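Local coordinates for Glyoxalase/bleomycin resistance protein/dioxygenase (Sphaerobacter thermophilus, PDB 4HC5), which probably acts as a dioxygenase of the glyoxalase/bleomycin resistance (vicinal oxygen chelate) superfamily, at residues A17-S22 / V63-P68; D89-Y94 / K106-M111. One frame throughout, in Å; residues are numbered along the deposited sequence.

From the N terminus, strand 13-20 enters contact 1 at once. The chain then runs through helix 24-34 and strands 38-46 and 49-55 before strand 62-66 returns beside strand 13-20 in parallel, and contact 1 closes this long loop. Strand 79-87 starts a second four-strand sheet of the same strand order. Contact 2 spans a much shorter excursion, laying the start of helix 90-99 against the interrupted middle of strand 103-110, an outermost strand of that sheet within this chain. The two loops follow in series and neither nest nor cross; the centres of contact 1 and contact 2 are 26 Å apart. Contact 1 thus ties strand to strand, and contact 2 helix to sheet edge.

Contact 1. Residues A17-S22 / V63-P68; sequences ATIIVS and VALGLP
A17, I19 and V21 exchange four backbone hydrogen bonds with A64 and G66. A64 N reaches A17 O at 2.8 Å, while A64 O receives I19 N in a nearly straight bond (172° at the hydrogen). G66 N gives to I19 O at 2.9 Å, more bent at 148°, and G66 O accepts V21 N at 2.8 Å. I19, A64 and G66 therefore each use both amide and carbonyl across this parallel pair. On one face, the T18 hydroxyl OG1 lies 3.6 Å from A64 CB but bonds to the carbonyl of G82 in the second subunit. At the C-terminal end of the pair, I20 CG2 lies 3.5 Å from CD of the P68 ring, just past strand 63-66. The other face is hydrocarbon. I19 has CG1 set between its backbone N and carbonyl carbon (chi1 62°), which carries the chain over A64 O and against its neighbours: I19 CG1 is 3.9 Å from V63 CG1, and I19 CD1 runs alongside L65, 3.6 Å from L65 CD2. Y31 of helix 24-34 covers I19 and L65. The backbone groups of I19, A64 and G66 are thus satisfied between the strands, L65 bonds to strand 49-55, and the buried I19, V63 and L65 give this face its apolar character.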
ATOM      1  N   ALA A  17      -1.081   3.616  -1.081  1.00 16.29           N
ATOM      2  CA  ALA A  17       0.026   3.273  -0.169  1.00 15.79           C
ATOM      3  C   ALA A  17       1.207   4.193  -0.563  1.00 16.14           C
ATOM      4  O   ALA A  17       1.187   4.799  -1.629  1.00 17.68           O
ATOM      5  CB  ALA A  17       0.398   1.814  -0.345  1.00 17.21           C
ATOM      6  N   THR A  18       2.155   4.312   0.315  1.00 15.84           N
ATOM      7  CA  THR A  18       3.242   5.251   0.157  1.00 16.03           C
ATOM      8  C   THR A  18       4.610   4.551   0.085  1.00 16.05           C
ATOM      9  O   THR A  18       4.863   3.595   0.839  1.00 19.56           O
ATOM     10  CB  THR A  18       3.253   6.281   1.329  1.00 17.13           C
ATOM     11  OG1 THR A  18       1.974   6.897   1.424  1.00 17.78           O
ATOM     12  CG2 THR A  18       4.304   7.398   1.182  1.00 17.53           C
ATOM     13  N   ILE A  19       5.422   5.090  -0.825  1.00 15.51           N
ATOM     14  CA  ILE A  19       6.864   4.688  -0.819  1.00 15.01           C
ATOM     15  C   ILE A  19       7.648   5.989  -0.516  1.00 15.20           C
ATOM     16  O   ILE A  19       7.137   7.077  -0.648  1.00 17.41           O
ATOM     17  CB  ILE A  19       7.301   4.023  -2.085  1.00 17.55           C
ATOM     18  CG1 ILE A  19       7.156   4.957  -3.296  1.00 17.06           C
ATOM     19  CG2 ILE A  19       6.534   2.702  -2.311  1.00 18.43           C
ATOM     20  CD1 ILE A  19       7.841   4.477  -4.593  1.00 20.62           C
ATOM     21  N   ILE A  20       8.856   5.815  -0.079  1.00 14.90           N
ATOM     22  CA  ILE A  20       9.776   6.923   0.234  1.00 14.69           C
ATOM     23  C   ILE A  20      10.842   6.996  -0.857  1.00 13.49           C
ATOM     24  O   ILE A  20      11.557   6.036  -1.088  1.00 15.01           O
ATOM     25  CB  ILE A  20      10.359   6.723   1.645  1.00 14.16           C
ATOM     26  CG1 ILE A  20       9.299   6.406   2.724  1.00 17.35           C
ATOM     27  CG2 ILE A  20      11.166   7.979   2.070  1.00 16.58           C
ATOM     28  CD1 ILE A  20       8.236   7.458   2.971  1.00 17.73           C
ATOM     29  N   VAL A  21      10.947   8.197  -1.395  1.00 13.95           N
ATOM     30  CA  VAL A  21      11.882   8.515  -2.455  1.00 15.56           C
ATOM     31  C   VAL A  21      12.763   9.694  -2.035  1.00 16.27           C
ATOM     32  O   VAL A  21      12.424  10.402  -1.094  1.00 16.42           O
ATOM     33  CB  VAL A  21      11.194   8.785  -3.817  1.00 15.12           C
ATOM     34  CG1 VAL A  21      10.363   7.527  -4.243  1.00 17.40           C
ATOM     35  CG2 VAL A  21      10.385  10.050  -3.823  1.00 16.94           C
ATOM     36  N   SER A  22      13.874   9.902  -2.749  1.00 16.97           N
ATOM     37  CA  SER A  22      14.768  11.027  -2.394  1.00 17.08           C
ATOM     38  C   SER A  22      14.443  12.320  -3.146  1.00 16.64           C
ATOM     39  O   SER A  22      14.826  13.423  -2.722  1.00 19.39           O
ATOM     40  CB  SER A  22      16.194  10.641  -2.641  1.00 18.36           C
ATOM     41  OG  SER A  22      16.444  10.233  -3.967  1.00 22.13           O
ATOM     42  N   VAL A  63      -0.071   4.924  -5.717  1.00 15.49           N
ATOM     43  CA  VAL A  63       1.141   4.915  -4.889  1.00 15.44           C
ATOM     44  C   VAL A  63       1.587   6.386  -4.725  1.00 16.04           C
ATOM     45  O   VAL A  63       1.774   7.112  -5.718  1.00 16.57           O
ATOM     46  CB  VAL A  63       2.256   4.100  -5.575  1.00 15.79           C
ATOM     47  CG1 VAL A  63       3.597   4.191  -4.791  1.00 19.47           C
ATOM     48  CG2 VAL A  63       1.789   2.639  -5.796  1.00 19.26           C
ATOM     49  N   ALA A  64       1.688   6.813  -3.449  1.00 15.39           N
ATOM     50  CA  ALA A  64       2.162   8.135  -3.104  1.00 14.70           C
ATOM     51  C   ALA A  64       3.742   8.067  -3.071  1.00 13.86           C
ATOM     52  O   ALA A  64       4.344   7.111  -2.559  1.00 15.70           O
ATOM     53  CB  ALA A  64       1.610   8.572  -1.747  1.00 16.43           C
ATOM     54  N   LEU A  65       4.299   9.113  -3.676  1.00 14.76           N
ATOM     55  CA  LEU A  65       5.775   9.257  -3.733  1.00 14.75           C
ATOM     56  C   LEU A  65       6.162  10.254  -2.662  1.00 14.85           C
ATOM     57  O   LEU A  65       6.202  11.446  -2.887  1.00 17.73           O
ATOM     58  CB  LEU A  65       6.147   9.756  -5.131  1.00 16.67           C
ATOM     59  CG  LEU A  65       5.724   8.814  -6.318  1.00 17.05           C
ATOM     60  CD1 LEU A  65       6.178   9.394  -7.649  1.00 18.43           C
ATOM     61  CD2 LEU A  65       6.223   7.367  -6.087  1.00 17.09           C
ATOM     62  N   GLY A  66       6.381   9.715  -1.462  1.00 15.55           N
ATOM     63  CA  GLY A  66       6.663  10.501  -0.268  1.00 16.26           C
ATOM     64  C   GLY A  66       8.169  10.798  -0.103  1.00 14.53           C
ATOM     65  O   GLY A  66       9.007  10.174  -0.739  1.00 16.71           O
ATOM     66  N   LEU A  67       8.467  11.756   0.757  1.00 16.43           N
ATOM     67  CA  LEU A  67       9.847  12.111   1.107  1.00 15.44           C
ATOM     68  C   LEU A  67      10.135  11.783   2.556  1.00 17.47           C
ATOM     69  O   LEU A  67       9.186  11.875   3.380  1.00 17.45           O
ATOM     70  CB  LEU A  67      10.134  13.601   0.888  1.00 16.96           C
ATOM     71  CG  LEU A  67      10.163  14.091  -0.577  1.00 17.16           C
ATOM     72  CD1 LEU A  67      10.109  15.613  -0.624  1.00 18.95           C
ATOM     73  CD2 LEU A  67      11.358  13.522  -1.344  1.00 19.58           C
ATOM     74  N   PRO A  68      11.404  11.530   2.927  1.00 15.95           N
ATOM     75  CA  PRO A  68      11.688  11.366   4.314  1.00 16.67           C
ATOM     76  C   PRO A  68      11.183  12.503   5.184  1.00 17.25           C
ATOM     77  O   PRO A  68      10.751  12.328   6.343  1.00 18.62           O
ATOM     78  CB  PRO A  68      13.195  11.231   4.340  1.00 16.27           C
ATOM     79  CG  PRO A  68      13.531  10.639   3.024  1.00 17.52           C
ATOM     80  CD  PRO A  68      12.546  11.232   2.072  1.00 15.05           C
TER

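Contact 2. Residues D89-Y94 / K106-M111; sequences DIDEAY and KPPEMM
I90, in the first turn of helix 90-99, meets P108 through its two branches: I90 CG2 is 3.9 Å from P108 CB, and CG1 approaches CG of the same ring. The isoleucine and the proline point in opposite directions as they pass. Just before it, D89 caps the helix, OD1 accepting from E92 N at 3.1 Å from well above the carboxylate plane, which probably helps to hold the turn that presents I90. D91 adds little here. Its OD1 passes 4.4 Å from P108 CG and is engaged in a salt bridge with R116, whose side chain also packs on I90 and P108. One turn on from I90, Y94 carries most of the contact. With CG anti to the backbone N (chi1 173°), its ring extends along the two prolines and offers them one face. P108 CD sits 4.0 Å from the ring centroid, nearest the CG end, and P107 CA sits 4.1 Å from it, nearer the CE1 and CZ rim. Both are CH-pi contacts, about 25° off the ring normal. The phenol end lies beside P107, and Y94 OH is 3.6 Å from P107 CG. F104 also meets Y94 edge-to-face. The contact is largely apolar, built on CH-pi and aliphatic contacts, with a proline pair held against a tyrosine face at the protein surface. It joins helix 90-99 to strand 103-110, the outermost strand of its sheet within this chain, in a helix-on-sheet arrangement as in the paired-module folds of the vicinal oxygen chelate superfamily.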
ATOM      1  N   ASP A  89       1.692  -9.971 -18.384  1.00 22.88           N
ATOM      2  CA  ASP A  89       2.739 -10.641 -19.204  1.00 22.02           C
ATOM      3  C   ASP A  89       4.121 -10.331 -18.604  1.00 20.32           C
ATOM      4  O   ASP A  89       4.693  -9.331 -18.869  1.00 20.83           O
ATOM      5  CB  ASP A  89       2.628 -10.255 -20.661  1.00 22.23           C
ATOM      6  CG  ASP A  89       3.574 -11.026 -21.542  1.00 28.60           C
ATOM      7  OD1 ASP A  89       4.498 -11.616 -21.046  1.00 26.56           O
ATOM      8  OD2 ASP A  89       3.352 -10.992 -22.742  1.00 35.85           O
ATOM      9  N   ILE A  90       4.580 -11.219 -17.751  1.00 19.19           N
ATOM     10  CA  ILE A  90       5.814 -10.998 -17.025  1.00 19.09           C
ATOM     11  C   ILE A  90       7.064 -11.143 -17.898  1.00 21.10           C
ATOM     12  O   ILE A  90       8.024 -10.508 -17.647  1.00 19.21           O
ATOM     13  CB  ILE A  90       5.897 -11.801 -15.708  1.00 18.42           C
ATOM     14  CG1 ILE A  90       6.904 -11.136 -14.784  1.00 18.87           C
ATOM     15  CG2 ILE A  90       6.234 -13.251 -15.977  1.00 20.89           C
ATOM     16  CD1 ILE A  90       6.913 -11.642 -13.378  1.00 19.79           C
ATOM     17  N   ASP A  91       6.989 -11.939 -18.946  1.00 20.88           N
ATOM     18  CA  ASP A  91       8.116 -12.062 -19.857  1.00 20.98           C
ATOM     19  C   ASP A  91       8.303 -10.729 -20.596  1.00 22.54           C
ATOM     20  O   ASP A  91       9.373 -10.252 -20.738  1.00 22.59           O
ATOM     21  CB  ASP A  91       7.876 -13.171 -20.844  1.00 22.63           C
ATOM     22  CG  ASP A  91       8.039 -14.509 -20.243  1.00 27.61           C
ATOM     23  OD1 ASP A  91       8.713 -14.649 -19.244  1.00 32.68           O
ATOM     24  OD2 ASP A  91       7.478 -15.417 -20.823  1.00 39.66           O
ATOM     25  N   GLU A  92       7.223 -10.136 -21.044  1.00 21.73           N
ATOM     26  CA  GLU A  92       7.298  -8.842 -21.718  1.00 22.01           C
ATOM     27  C   GLU A  92       7.740  -7.747 -20.771  1.00 20.21           C
ATOM     28  O   GLU A  92       8.541  -6.886 -21.128  1.00 21.36           O
ATOM     29  CB  GLU A  92       5.967  -8.490 -22.357  1.00 27.46           C
ATOM     30  CG  GLU A  92       6.056  -7.249 -23.205  1.00 38.16           C
ATOM     31  CD  GLU A  92       6.962  -7.456 -24.446  1.00 43.23           C
ATOM     32  OE1 GLU A  92       7.518  -6.458 -24.910  1.00 68.81           O
ATOM     33  OE2 GLU A  92       7.148  -8.610 -24.956  1.00 60.77           O
ATOM     34  N   ALA A  93       7.186  -7.760 -19.550  1.00 19.87           N
ATOM     35  CA  ALA A  93       7.558  -6.734 -18.550  1.00 18.44           C
ATOM     36  C   ALA A  93       9.069  -6.820 -18.263  1.00 18.20           C
ATOM     37  O   ALA A  93       9.794  -5.811 -18.233  1.00 19.57           O
ATOM     38  CB  ALA A  93       6.744  -6.822 -17.258  1.00 20.53           C
ATOM     39  N   TYR A  94       9.518  -8.023 -18.027  1.00 17.61           N
ATOM     40  CA  TYR A  94      10.936  -8.219 -17.755  1.00 18.32           C
ATOM     41  C   TYR A  94      11.825  -7.737 -18.926  1.00 18.68           C
ATOM     42  O   TYR A  94      12.821  -7.035 -18.715  1.00 18.12           O
ATOM     43  CB  TYR A  94      11.247  -9.675 -17.427  1.00 18.91           C
ATOM     44  CG  TYR A  94      12.696 -10.029 -17.283  1.00 17.76           C
ATOM     45  CD1 TYR A  94      13.412  -9.727 -16.153  1.00 17.99           C
ATOM     46  CD2 TYR A  94      13.370 -10.635 -18.303  1.00 21.32           C
ATOM     47  CE1 TYR A  94      14.759 -10.017 -16.034  1.00 18.40           C
ATOM     48  CE2 TYR A  94      14.732 -10.916 -18.213  1.00 21.02           C
ATOM     49  CZ  TYR A  94      15.427 -10.608 -17.082  1.00 19.77           C
ATOM     50  OH  TYR A  94      16.790 -10.938 -16.977  1.00 22.52           O
ATOM     51  N   LYS A 106      16.643 -11.241 -10.873  1.00 18.91           N
ATOM     52  CA  LYS A 106      16.797 -12.447 -11.734  1.00 20.24           C
ATOM     53  C   LYS A 106      15.608 -12.522 -12.686  1.00 18.77           C
ATOM     54  O   LYS A 106      14.607 -11.769 -12.479  1.00 18.61           O
ATOM     55  CB  LYS A 106      16.965 -13.742 -10.935  1.00 22.36           C
ATOM     56  CG  LYS A 106      15.779 -14.009 -10.000  1.00 21.39           C
ATOM     57  CD  LYS A 106      15.956 -15.273  -9.153  1.00 25.11           C
ATOM     58  CE  LYS A 106      14.776 -15.450  -8.230  1.00 30.96           C
ATOM     59  NZ  LYS A 106      15.110 -16.631  -7.414  1.00 42.39           N
ATOM     60  N   PRO A 107      15.642 -13.414 -13.680  1.00 18.45           N
ATOM     61  CA  PRO A 107      14.464 -13.484 -14.541  1.00 19.39           C
ATOM     62  C   PRO A 107      13.252 -14.056 -13.801  1.00 19.54           C
ATOM     63  O   PRO A 107      13.401 -14.678 -12.771  1.00 19.90           O
ATOM     64  CB  PRO A 107      14.931 -14.420 -15.669  1.00 23.16           C
ATOM     65  CG  PRO A 107      16.445 -14.272 -15.641  1.00 24.11           C
ATOM     66  CD  PRO A 107      16.750 -14.234 -14.208  1.00 20.05           C
ATOM     67  N   PRO A 108      12.082 -13.871 -14.376  1.00 18.29           N
ATOM     68  CA  PRO A 108      10.872 -14.538 -13.838  1.00 18.04           C
ATOM     69  C   PRO A 108      11.115 -16.032 -13.640  1.00 19.41           C
ATOM     70  O   PRO A 108      11.725 -16.713 -14.466  1.00 21.37           O
ATOM     71  CB  PRO A 108       9.831 -14.275 -14.899  1.00 20.45           C
ATOM     72  CG  PRO A 108      10.283 -12.958 -15.553  1.00 20.99           C
ATOM     73  CD  PRO A 108      11.773 -13.134 -15.603  1.00 21.43           C
ATOM     74  N   GLU A 109      10.585 -16.477 -12.506  1.00 18.27           N
ATOM     75  CA  GLU A 109      10.678 -17.818 -12.054  1.00 19.29           C
ATOM     76  C   GLU A 109       9.389 -18.318 -11.437  1.00 19.44           C
ATOM     77  O   GLU A 109       8.583 -17.533 -10.894  1.00 18.50           O
ATOM     78  CB  GLU A 109      11.744 -17.842 -10.981  1.00 27.32           C
ATOM     79  CG  GLU A 109      12.277 -19.160 -10.561  1.00 30.47           C
ATOM     80  CD  GLU A 109      13.470 -18.982  -9.614  1.00 29.85           C
ATOM     81  OE1 GLU A 109      14.430 -18.323 -10.059  1.00 28.97           O
ATOM     82  OE2 GLU A 109      13.368 -19.385  -8.462  1.00 42.46           O
HETATM   83  N   MSE A 110       9.112 -19.592 -11.586  1.00 21.66           N
HETATM   84  CA  MSE A 110       7.907 -20.159 -10.988  1.00 21.24           C
HETATM   85  C   MSE A 110       7.989 -20.236  -9.480  1.00 19.89           C
HETATM   86  O   MSE A 110       8.881 -20.806  -8.912  1.00 24.63           O
HETATM   87  CB  MSE A 110       7.603 -21.536 -11.561  1.00 24.14           C
HETATM   88  CG  MSE A 110       6.324 -22.185 -11.015  1.00 22.08           C
HETATM   89 SE   MSE A 110       4.797 -21.297 -11.658  0.70 24.42          SE
HETATM   90  CE  MSE A 110       4.884 -21.878 -13.483  1.00 30.02           C
HETATM   91  N   MSE A 111       7.000 -19.629  -8.846  1.00 19.22           N
HETATM   92  CA  MSE A 111       6.846 -19.740  -7.441  1.00 18.33           C
HETATM   93  C   MSE A 111       6.068 -21.012  -7.072  1.00 20.30           C
HETATM   94  O   MSE A 111       5.249 -21.486  -7.873  1.00 22.44           O
HETATM   95  CB  MSE A 111       6.088 -18.538  -6.880  1.00 18.03           C
HETATM   96  CG  MSE A 111       6.759 -17.233  -7.162  1.00 20.48           C
HETATM   97 SE   MSE A 111       8.371 -16.875  -6.206  0.60 22.54          SE
HETATM   98  CE  MSE A 111       9.568 -16.972  -7.618  1.00 22.84           C
TER